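Local coordinates for protein HTH-type transcriptional regulator YgaV (Escherichia coli K12, PDB 3CUO) that regulates large-scale gene expression in response to sulfide, acting as both repressor and activator and, without sulfide compounds, repressing many anaerobic respiratory genes, at residues A88-A91 / T92-V96; M21-P24 / K25-L28; K82-A85 / V86-I89; A60-D64 / E65-D69. All coordinates share one frame; numbering follows the deposited sequence.

Contact 1: residues A88-A91 / T92-V96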
loop_
_atom_site.group_PDB
_atom_site.type_symbol
_atom_site.label_atom_id
_atom_site.label_comp_id
_atom_site.label_asym_id
_atom_site.label_seq_id
_atom_site.Cartn_x
_atom_site.Cartn_y
_atom_site.Cartn_z
ATOM N N ALA A 88 -6.346 2.154 8.995
ATOM C CA ALA A 88 -5.429 3.327 8.854
ATOM C C ALA A 88 -5.120 3.654 7.418
ATOM O O ALA A 88 -5.093 4.823 7.018
ATOM C CB ALA A 88 -4.135 3.074 9.612
ATOM N N ILE A 89 -4.827 2.621 6.618
ATOM C CA ILE A 89 -4.464 2.846 5.226
ATOM C C ILE A 89 -5.676 3.276 4.438
ATOM O O ILE A 89 -5.620 4.220 3.634
ATOM C CB ILE A 89 -3.793 1.611 4.662
ATOM C CG1 ILE A 89 -2.449 1.482 5.352
ATOM C CG2 ILE A 89 -3.703 1.659 3.074
ATOM C CD1 ILE A 89 -1.885 0.151 5.346
ATOM N N ILE A 90 -6.794 2.577 4.625
ATOM C CA ILE A 90 -8.049 3.008 4.040
ATOM C C ILE A 90 -8.397 4.474 4.293
ATOM O O ILE A 90 -8.765 5.204 3.386
ATOM C CB ILE A 90 -9.246 2.043 4.485
ATOM C CG1 ILE A 90 -9.097 0.722 3.743
ATOM C CG2 ILE A 90 -10.548 2.691 4.182
ATOM C CD1 ILE A 90 -10.399 -0.177 3.816
ATOM N N ALA A 91 -8.269 4.900 5.530
ATOM C CA ALA A 91 -8.573 6.267 5.916
ATOM C C ALA A 91 -7.604 7.253 5.238
ATOM O O ALA A 91 -8.032 8.338 4.766
ATOM C CB ALA A 91 -8.482 6.380 7.443
ATOM N N THR A 92 -6.320 6.896 5.128
ATOM C CA THR A 92 -5.389 7.761 4.363
ATOM C C THR A 92 -5.754 7.785 2.875
ATOM O O THR A 92 -5.688 8.842 2.233
ATOM C CB THR A 92 -3.949 7.287 4.578
ATOM O OG1 THR A 92 -3.648 7.403 5.973
ATOM C CG2 THR A 92 -2.939 8.087 3.786
ATOM N N LEU A 93 -6.127 6.631 2.305
ATOM C CA LEU A 93 -6.479 6.612 0.895
ATOM C C LEU A 93 -7.695 7.518 0.643
ATOM O O LEU A 93 -7.750 8.274 -0.319
ATOM C CB LEU A 93 -6.733 5.197 0.414
ATOM C CG LEU A 93 -5.532 4.259 0.310
ATOM C CD1 LEU A 93 -6.039 2.911 -0.051
ATOM C CD2 LEU A 93 -4.555 4.687 -0.705
ATOM N N LYS A 94 -8.691 7.416 1.508
ATOM C CA LYS A 94 -9.799 8.381 1.518
ATOM C C LYS A 94 -9.351 9.834 1.484
ATOM O O LYS A 94 -9.781 10.567 0.602
ATOM C CB LYS A 94 -10.807 8.127 2.668
ATOM C CG LYS A 94 -11.589 6.827 2.496
ATOM C CD LYS A 94 -12.595 6.503 3.713
ATOM C CE LYS A 94 -12.174 5.304 4.593
ATOM N NZ LYS A 94 -12.847 5.140 5.994
ATOM N N ASN A 95 -8.504 10.254 2.420
ATOM C CA ASN A 95 -7.980 11.623 2.466
ATOM C C ASN A 95 -7.251 12.011 1.208
ATOM O O ASN A 95 -7.371 13.149 0.752
ATOM C CB ASN A 95 -7.040 11.825 3.670
ATOM C CG ASN A 95 -7.778 11.960 4.968
ATOM O OD1 ASN A 95 -8.883 12.487 4.999
ATOM N ND2 ASN A 95 -7.172 11.486 6.064
ATOM N N VAL A 96 -6.548 11.065 0.596
ATOM C CA VAL A 96 -5.765 11.342 -0.608
ATOM C C VAL A 96 -6.673 11.504 -1.856
ATOM O O VAL A 96 -6.518 12.422 -2.638
ATOM C CB VAL A 96 -4.670 10.219 -0.818
ATOM C CG1 VAL A 96 -4.095 10.223 -2.199
ATOM C CG2 VAL A 96 -3.556 10.347 0.255
#
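The carbonyl oxygen of Ala88 meets two groups of Thr92. It accepts from the backbone, Thr92 N to Ala88 O 3.1 Å, and Thr92 OG1 lies equally near Ala88 O, at 3.1 Å. With chi1 at -61° the hydroxyl sits beside its own backbone N and turns back over the preceding turn. The direction of its proton stays open, because Thr92 OG1 is also hydrogen-bonded to Thr92 OG1 of the second subunit.

The next i to i+4 bonds confirm a regular helix: Leu93 N reaches Ile89 O at 2.8 Å, and Lys94 N reaches Ile90 O at 2.9 Å with a nearly straight N-H...O angle of 177°. On the buried face Ile89 and Leu93 lie side by side and point the same way, Ile89 CG2 to Leu93 CD1 4.1 Å. Ile89 packs on Leu17, Leu18 and Met21 of helix 11-21, while Leu93 packs on Leu27. Lys94 bends at chi3 (-110°), which brings its CE against Ile90 CG2 in an approach so tight that its detail is doubtful; beyond this its NZ forms a salt bridge to Glu3 of the second subunit.

The helix thus packs on its own core through Ile89, Ile90 and Leu93 and meets the second subunit as well, Ala88 and Thr92 packing reciprocally against Thr92 and Ala88 there. This use of a C-terminal helix for dimerisation is typical of ArsR-family winged-helix regulators.

Contact 2: residues M21-P24 / K25-L28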
loop_
_atom_site.group_PDB
_atom_site.type_symbol
_atom_site.label_atom_id
_atom_site.label_comp_id
_atom_site.label_asym_id
_atom_site.label_seq_id
_atom_site.Cartn_x
_atom_site.Cartn_y
_atom_site.Cartn_z
ATOM N N MET A 21 -3.035 -5.505 -0.034
ATOM C CA MET A 21 -4.110 -4.590 -0.265
ATOM C C MET A 21 -4.076 -4.068 -1.716
ATOM O O MET A 21 -4.991 -3.390 -2.112
ATOM C CB MET A 21 -3.928 -3.358 0.679
ATOM C CG MET A 21 -3.949 -3.681 2.212
ATOM S SD MET A 21 -3.944 -2.213 3.351
ATOM C CE MET A 21 -5.373 -1.313 2.899
ATOM N N SER A 22 -3.046 -4.378 -2.503
ATOM C CA SER A 22 -2.821 -3.696 -3.808
ATOM C C SER A 22 -3.600 -4.211 -5.003
ATOM O O SER A 22 -3.078 -4.269 -6.098
ATOM C CB SER A 22 -1.330 -3.690 -4.172
ATOM O OG SER A 22 -0.772 -4.989 -4.211
ATOM N N HIS A 23 -4.882 -4.525 -4.785
ATOM C CA HIS A 23 -5.810 -4.977 -5.830
ATOM C C HIS A 23 -7.063 -4.141 -5.648
ATOM O O HIS A 23 -7.426 -3.862 -4.510
ATOM C CB HIS A 23 -6.092 -6.449 -5.685
ATOM C CG HIS A 23 -6.914 -7.026 -6.808
ATOM N ND1 HIS A 23 -8.241 -6.703 -7.019
ATOM C CD2 HIS A 23 -6.589 -7.938 -7.754
ATOM C CE1 HIS A 23 -8.676 -7.335 -8.088
ATOM N NE2 HIS A 23 -7.705 -8.118 -8.532
ATOM N N PRO A 24 -7.613 -3.584 -6.761
ATOM C CA PRO A 24 -8.738 -2.699 -6.580
ATOM C C PRO A 24 -9.962 -3.337 -5.898
ATOM O O PRO A 24 -10.645 -2.691 -5.115
ATOM C CB PRO A 24 -9.094 -2.269 -8.044
ATOM C CG PRO A 24 -8.288 -3.174 -8.918
ATOM C CD PRO A 24 -7.172 -3.665 -8.183
ATOM N N LYS A 25 -10.262 -4.569 -6.241
ATOM C CA LYS A 25 -11.424 -5.253 -5.707
ATOM C C LYS A 25 -11.190 -5.625 -4.230
ATOM O O LYS A 25 -12.122 -5.603 -3.441
ATOM C CB LYS A 25 -11.727 -6.493 -6.550
ATOM C CG LYS A 25 -12.017 -6.217 -8.026
ATOM C CD LYS A 25 -13.211 -5.319 -8.186
ATOM C CE LYS A 25 -13.575 -5.066 -9.690
ATOM N NZ LYS A 25 -12.337 -4.728 -10.414
ATOM N N ARG A 26 -9.941 -5.925 -3.869
ATOM C CA ARG A 26 -9.580 -6.079 -2.466
ATOM C C ARG A 26 -9.779 -4.771 -1.689
ATOM O O ARG A 26 -10.248 -4.793 -0.601
ATOM C CB ARG A 26 -8.167 -6.572 -2.325
ATOM C CG ARG A 26 -7.930 -7.921 -2.856
ATOM C CD ARG A 26 -6.618 -8.439 -2.338
ATOM N NE ARG A 26 -6.425 -9.787 -2.823
ATOM C CZ ARG A 26 -5.385 -10.554 -2.533
ATOM N NH1 ARG A 26 -4.453 -10.154 -1.730
ATOM N NH2 ARG A 26 -5.298 -11.762 -3.041
ATOM N N LEU A 27 -9.507 -3.619 -2.281
ATOM C CA LEU A 27 -9.799 -2.364 -1.602
ATOM C C LEU A 27 -11.266 -2.141 -1.408
ATOM O O LEU A 27 -11.666 -1.662 -0.356
ATOM C CB LEU A 27 -9.222 -1.110 -2.340
ATOM C CG LEU A 27 -7.721 -0.953 -2.281
ATOM C CD1 LEU A 27 -7.363 0.304 -3.094
ATOM C CD2 LEU A 27 -7.098 -0.893 -0.824
ATOM N N LEU A 28 -12.073 -2.437 -2.408
ATOM C CA LEU A 28 -13.554 -2.313 -2.249
ATOM C C LEU A 28 -14.053 -3.218 -1.164
ATOM O O LEU A 28 -14.875 -2.835 -0.324
ATOM C CB LEU A 28 -14.256 -2.670 -3.566
ATOM C CG LEU A 28 -13.885 -1.884 -4.804
ATOM C CD1 LEU A 28 -14.734 -2.248 -6.004
ATOM C CD2 LEU A 28 -14.036 -0.401 -4.444
#
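His23, at the N-cap of helix 24-33, accepts from the backbone of Lys25 through its ring nitrogen, Lys25 N to His23 ND1 3.0 Å, the one hydrogen bond of three here in which a side chain is the acceptor. The donor approaches the ring edge only 10° out of the ring plane, although the N-H...N angle of 142° is bent. The imidazole reaches this place because CG stands opposite the backbone N (chi1 -174°) and the ring is turned so that its ND1 edge faces Lys25 N. The two main-chain bonds open the helix: Leu27 N to His23 O, 3.1 Å, and Leu28 N to Pro24 O, 3.1 Å.

Apolar and van der Waals contacts flank the cap. His23 CE1 lies 3.5 Å from Lys25 CB, with Lys25 CG just as near. Arg26 CG touches His23 CB at 3.7 Å, the two side chains crossing at about a right angle. Deeper in, Met21 and Leu27 also cross nearly perpendicularly, the methyl Met21 CE lying 4.1 Å from Leu27 CD2; Ile89 and Leu93 of helix 84-97 cover this pair.

The polar end of Arg26 works outside the contact. Its NE bonds to His58 ND1 and its NH1 to Ala20 O, while the rings of His58 and His23 meet edge-to-face.

Acceptance from Lys25 N suggests that His23 ND1 probably carries no proton here; a neutral imidazole protonated on NE2 is therefore probable, and the nearby cationic side chains of Lys25 and Arg26 would probably reinforce that preference.

Contact 3: residues K82-A85 / V86-I89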
loop_
_atom_site.group_PDB
_atom_site.type_symbol
_atom_site.label_atom_id
_atom_site.label_comp_id
_atom_site.label_asym_id
_atom_site.label_seq_id
_atom_site.Cartn_x
_atom_site.Cartn_y
_atom_site.Cartn_z
ATOM N N LYS A 82 -9.526 -7.505 10.607
ATOM C CA LYS A 82 -8.723 -7.915 11.734
ATOM C C LYS A 82 -7.608 -6.906 12.034
ATOM O O LYS A 82 -7.474 -6.470 13.139
ATOM C CB LYS A 82 -8.036 -9.282 11.468
ATOM C CG LYS A 82 -7.430 -9.951 12.789
ATOM C CD LYS A 82 -6.367 -10.970 12.507
ATOM C CE LYS A 82 -5.426 -11.179 13.719
ATOM N NZ LYS A 82 -6.186 -11.772 14.917
ATOM N N ASN A 83 -6.809 -6.560 11.022
ATOM C CA ASN A 83 -5.629 -5.697 11.200
ATOM C C ASN A 83 -6.064 -4.236 11.163
ATOM O O ASN A 83 -6.517 -3.731 10.126
ATOM C CB ASN A 83 -4.630 -5.984 10.073
ATOM C CG ASN A 83 -3.339 -5.364 10.308
ATOM O OD1 ASN A 83 -3.286 -4.380 11.041
ATOM N ND2 ASN A 83 -2.251 -5.935 9.747
ATOM N N GLU A 84 -5.892 -3.512 12.250
ATOM C CA GLU A 84 -6.331 -2.141 12.257
ATOM C C GLU A 84 -5.496 -1.246 11.346
ATOM O O GLU A 84 -5.999 -0.242 10.951
ATOM C CB GLU A 84 -6.482 -1.584 13.671
ATOM C CG GLU A 84 -7.930 -1.800 14.219
ATOM C CD GLU A 84 -8.032 -1.569 15.747
ATOM O OE1 GLU A 84 -7.032 -1.098 16.365
ATOM O OE2 GLU A 84 -9.097 -1.877 16.362
ATOM N N ALA A 85 -4.250 -1.626 11.025
ATOM C CA ALA A 85 -3.470 -0.982 9.989
ATOM C C ALA A 85 -4.226 -0.810 8.659
ATOM O O ALA A 85 -3.954 0.115 7.909
ATOM C CB ALA A 85 -2.193 -1.727 9.762
ATOM N N VAL A 86 -5.169 -1.719 8.408
ATOM C CA VAL A 86 -6.009 -1.688 7.225
ATOM C C VAL A 86 -6.883 -0.477 7.297
ATOM O O VAL A 86 -6.946 0.304 6.375
ATOM C CB VAL A 86 -6.840 -2.995 7.043
ATOM C CG1 VAL A 86 -7.868 -2.776 5.991
ATOM C CG2 VAL A 86 -5.896 -4.174 6.709
ATOM N N ASN A 87 -7.511 -0.297 8.431
ATOM C CA ASN A 87 -8.371 0.854 8.625
ATOM C C ASN A 87 -7.576 2.163 8.486
ATOM O O ASN A 87 -8.086 3.134 7.912
ATOM C CB ASN A 87 -9.002 0.766 9.986
ATOM C CG ASN A 87 -10.095 -0.333 10.050
ATOM O OD1 ASN A 87 -10.189 -1.082 11.022
ATOM N ND2 ASN A 87 -10.869 -0.431 9.019
ATOM N N ALA A 88 -6.346 2.154 8.995
ATOM C CA ALA A 88 -5.429 3.327 8.854
ATOM C C ALA A 88 -5.120 3.654 7.418
ATOM O O ALA A 88 -5.093 4.823 7.018
ATOM C CB ALA A 88 -4.135 3.074 9.612
ATOM N N ILE A 89 -4.827 2.621 6.618
ATOM C CA ILE A 89 -4.464 2.846 5.226
ATOM C C ILE A 89 -5.676 3.276 4.438
ATOM O O ILE A 89 -5.620 4.220 3.634
ATOM C CB ILE A 89 -3.793 1.611 4.662
ATOM C CG1 ILE A 89 -2.449 1.482 5.352
ATOM C CG2 ILE A 89 -3.703 1.659 3.074
ATOM C CD1 ILE A 89 -1.885 0.151 5.346
#
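Two torsions of Asn83 set the start of this helix: chi1 of -169° swings CG away from the backbone N to lie beside the carbonyl carbon, and chi2 of -24° turns OD1 back toward the following turn. There Asn83 OD1 accepts from the backbone, Ala85 N to Asn83 OD1 2.9 Å. The donor stands above the amide carbonyl plane, 38° out of it, and the N-H...O bond is bent.

The main-chain oxygen of the same residue also takes a bond, Val86 N to Asn83 O 3.0 Å, so Asn83 binds two successive backbone N-H groups of the first turn. An asparagine before the first helical residue whose side chain accepts in this way is an N-cap, here of helix 84-97. Regular i to i+4 bonding follows at once, with Ala88 N to Glu84 O at 3.1 Å and Ile89 N to Ala85 O at 3.0 Å.

Val86 lays its CG2 branch alongside the cap residue, Val86 CG2 to Asn83 CB 4.0 Å, and packs on Leu67 and Ile81. Glu84 and Asn87 pass each other at a slant, Glu84 CG to Asn87 OD1 4.0 Å, their carboxylate and amide planes inclined to each other. The CG1-CD1 arm of Ile89 runs back over the preceding turn, placing Ile89 CD1 3.3 Å from Ala85 O. On the dimer side Ala85 packs on Val96 of the second subunit, while Ile89 meets Ile89 of the second subunit.

Contact 4: residues A60-D64 / E65-D69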
loop_
_atom_site.group_PDB
_atom_site.type_symbol
_atom_site.label_atom_id
_atom_site.label_comp_id
_atom_site.label_asym_id
_atom_site.label_seq_id
_atom_site.Cartn_x
_atom_site.Cartn_y
_atom_site.Cartn_z
ATOM N N ALA A 60 -9.806 -15.529 1.292
ATOM C CA ALA A 60 -8.929 -16.556 1.889
ATOM C C ALA A 60 -7.515 -16.101 1.914
ATOM O O ALA A 60 -6.820 -16.196 2.939
ATOM C CB ALA A 60 -9.058 -17.940 1.137
ATOM N N ARG A 61 -7.086 -15.477 0.811
ATOM C CA ARG A 61 -5.751 -14.941 0.771
ATOM C C ARG A 61 -5.568 -13.756 1.729
ATOM O O ARG A 61 -4.562 -13.693 2.392
ATOM C CB ARG A 61 -5.336 -14.546 -0.679
ATOM C CG ARG A 61 -5.618 -15.653 -1.754
ATOM C CD ARG A 61 -5.002 -15.242 -3.092
ATOM N NE ARG A 61 -5.569 -15.841 -4.328
ATOM C CZ ARG A 61 -6.178 -15.155 -5.324
ATOM N NH1 ARG A 61 -6.402 -13.838 -5.271
ATOM N NH2 ARG A 61 -6.631 -15.824 -6.388
ATOM N N MET A 62 -6.514 -12.829 1.810
ATOM C CA MET A 62 -6.374 -11.727 2.754
ATOM C C MET A 62 -6.392 -12.197 4.220
ATOM O O MET A 62 -5.728 -11.625 5.062
ATOM C CB MET A 62 -7.465 -10.688 2.505
ATOM C CG MET A 62 -7.201 -9.835 1.263
ATOM S SD MET A 62 -8.266 -8.380 1.054
ATOM C CE MET A 62 -9.596 -9.409 0.455
ATOM N N ARG A 63 -7.135 -13.249 4.508
ATOM C CA ARG A 63 -7.166 -13.838 5.885
ATOM C C ARG A 63 -5.796 -14.407 6.207
ATOM O O ARG A 63 -5.246 -14.168 7.268
ATOM C CB ARG A 63 -8.242 -14.925 5.982
ATOM C CG ARG A 63 -8.446 -15.449 7.453
ATOM C CD ARG A 63 -9.445 -16.540 7.524
ATOM N NE ARG A 63 -9.192 -17.578 6.535
ATOM C CZ ARG A 63 -10.114 -18.155 5.772
ATOM N NH1 ARG A 63 -11.394 -17.825 5.870
ATOM N NH2 ARG A 63 -9.740 -19.053 4.886
ATOM N N ASP A 64 -5.275 -15.195 5.273
ATOM C CA ASP A 64 -3.910 -15.729 5.358
ATOM C C ASP A 64 -2.845 -14.669 5.507
ATOM O O ASP A 64 -1.884 -14.914 6.146
ATOM C CB ASP A 64 -3.518 -16.502 4.123
ATOM C CG ASP A 64 -4.163 -17.828 4.040
ATOM O OD1 ASP A 64 -4.459 -18.472 5.084
ATOM O OD2 ASP A 64 -4.338 -18.248 2.873
ATOM N N GLU A 65 -3.063 -13.492 4.958
ATOM C CA GLU A 65 -2.147 -12.384 5.110
ATOM C C GLU A 65 -2.383 -11.499 6.364
ATOM O O GLU A 65 -1.632 -10.532 6.616
ATOM C CB GLU A 65 -2.216 -11.532 3.817
ATOM C CG GLU A 65 -1.356 -12.080 2.716
ATOM C CD GLU A 65 0.124 -12.022 3.075
ATOM O OE1 GLU A 65 0.677 -10.909 3.233
ATOM O OE2 GLU A 65 0.735 -13.097 3.264
ATOM N N GLY A 66 -3.414 -11.823 7.149
ATOM C CA GLY A 66 -3.627 -11.214 8.454
ATOM C C GLY A 66 -4.518 -10.014 8.426
ATOM O O GLY A 66 -4.740 -9.415 9.452
ATOM N N LEU A 67 -5.077 -9.690 7.251
ATOM C CA LEU A 67 -5.879 -8.504 7.073
ATOM C C LEU A 67 -7.293 -8.655 7.642
ATOM O O LEU A 67 -7.869 -7.698 8.125
ATOM C CB LEU A 67 -6.054 -8.152 5.569
ATOM C CG LEU A 67 -4.824 -7.849 4.727
ATOM C CD1 LEU A 67 -5.332 -7.160 3.550
ATOM C CD2 LEU A 67 -3.814 -7.072 5.471
ATOM N N ILE A 68 -7.870 -9.837 7.477
ATOM C CA ILE A 68 -9.283 -10.046 7.826
ATOM C C ILE A 68 -9.367 -11.331 8.620
ATOM O O ILE A 68 -8.451 -12.145 8.605
ATOM C CB ILE A 68 -10.192 -10.028 6.591
ATOM C CG1 ILE A 68 -9.888 -11.190 5.642
ATOM C CG2 ILE A 68 -10.161 -8.602 5.860
ATOM C CD1 ILE A 68 -10.871 -11.311 4.522
ATOM N N ASP A 69 -10.418 -11.499 9.398
ATOM C CA ASP A 69 -10.706 -12.803 9.884
ATOM C C ASP A 69 -12.108 -13.247 9.555
ATOM O O ASP A 69 -12.869 -12.495 8.938
ATOM C CB ASP A 69 -10.398 -12.891 11.362
ATOM C CG ASP A 69 -11.319 -12.086 12.229
ATOM O OD1 ASP A 69 -12.105 -11.284 11.736
ATOM O OD2 ASP A 69 -11.191 -12.273 13.460
HETATM O O HOH W 1 -6.128 -13.115 9.663
#
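Helix 52-64 ends here in a Schellman motif, with Gly66 the first residue to leave helical backbone angles (phi 93°). Two bonds run back into the last turn: Leu67 N to Met62 O, 3.0 Å, and Gly66 N to Arg63 O, 3.0 Å. In the second the donor stands well above the carbonyl plane, 66° out of it. Before the turn, Glu65 N still makes a helical bond to Arg61 O at 3.0 Å. The positive phi of Gly66 reverses the chain, and a CB at these angles would be jammed against the carbonyl oxygen of Glu65.

One water bridges the helix end and the returning strand, donating to Arg63 O at 2.8 Å and to Ile68 O at 2.7 Å. Arg63 CA also makes a C-H...O contact with Ile68 O. Ile68 N, by contrast, is buried with no partner in the model.

Met62 carries the apolar side of the turn. Leu67 crosses it at a slant, Leu67 CD1 to Met62 CG 4.0 Å, with Met62 SD equally near. Met62 CB also meets Ile68 CG1, at 4.0 Å; that branch of Ile68 sits between its own backbone N and carbonyl carbon (chi1 65°).

The turn links the predicted helix-turn-helix to strand 68-72, and Asp69 joins Ser80 of strand 77-81 through backbone and side-chain bonds. Leu67 packs on helix 11-21, while Met62 and Ile68 pack on helix 24-33.

Overall arrangement
Along the chain the order is contact 2, contact 4, contact 3, contact 1, all within the ArsR-type domain. Contacts 3 and 1 overlap on helix 84-97, sharing Ala88 and Ile89, with centres 10 Å apart. Contact 2, at the start of helix 24-33, lies about 13 Å between centres from each of the other three and touches them all, largely through Met21, Arg26 and Leu27. Contacts 3 and 4, 12 Å between centres, also touch, through Leu67 O. Contacts 1 and 4 are 20 Å apart, centre to centre, and do not touch. Contacts 1, 2 and 3 reach the second subunit, whereas contact 4 closes the predicted DNA-binding motif. Contact 2 is thus one of the connections between dimer interface and helix-turn-helix.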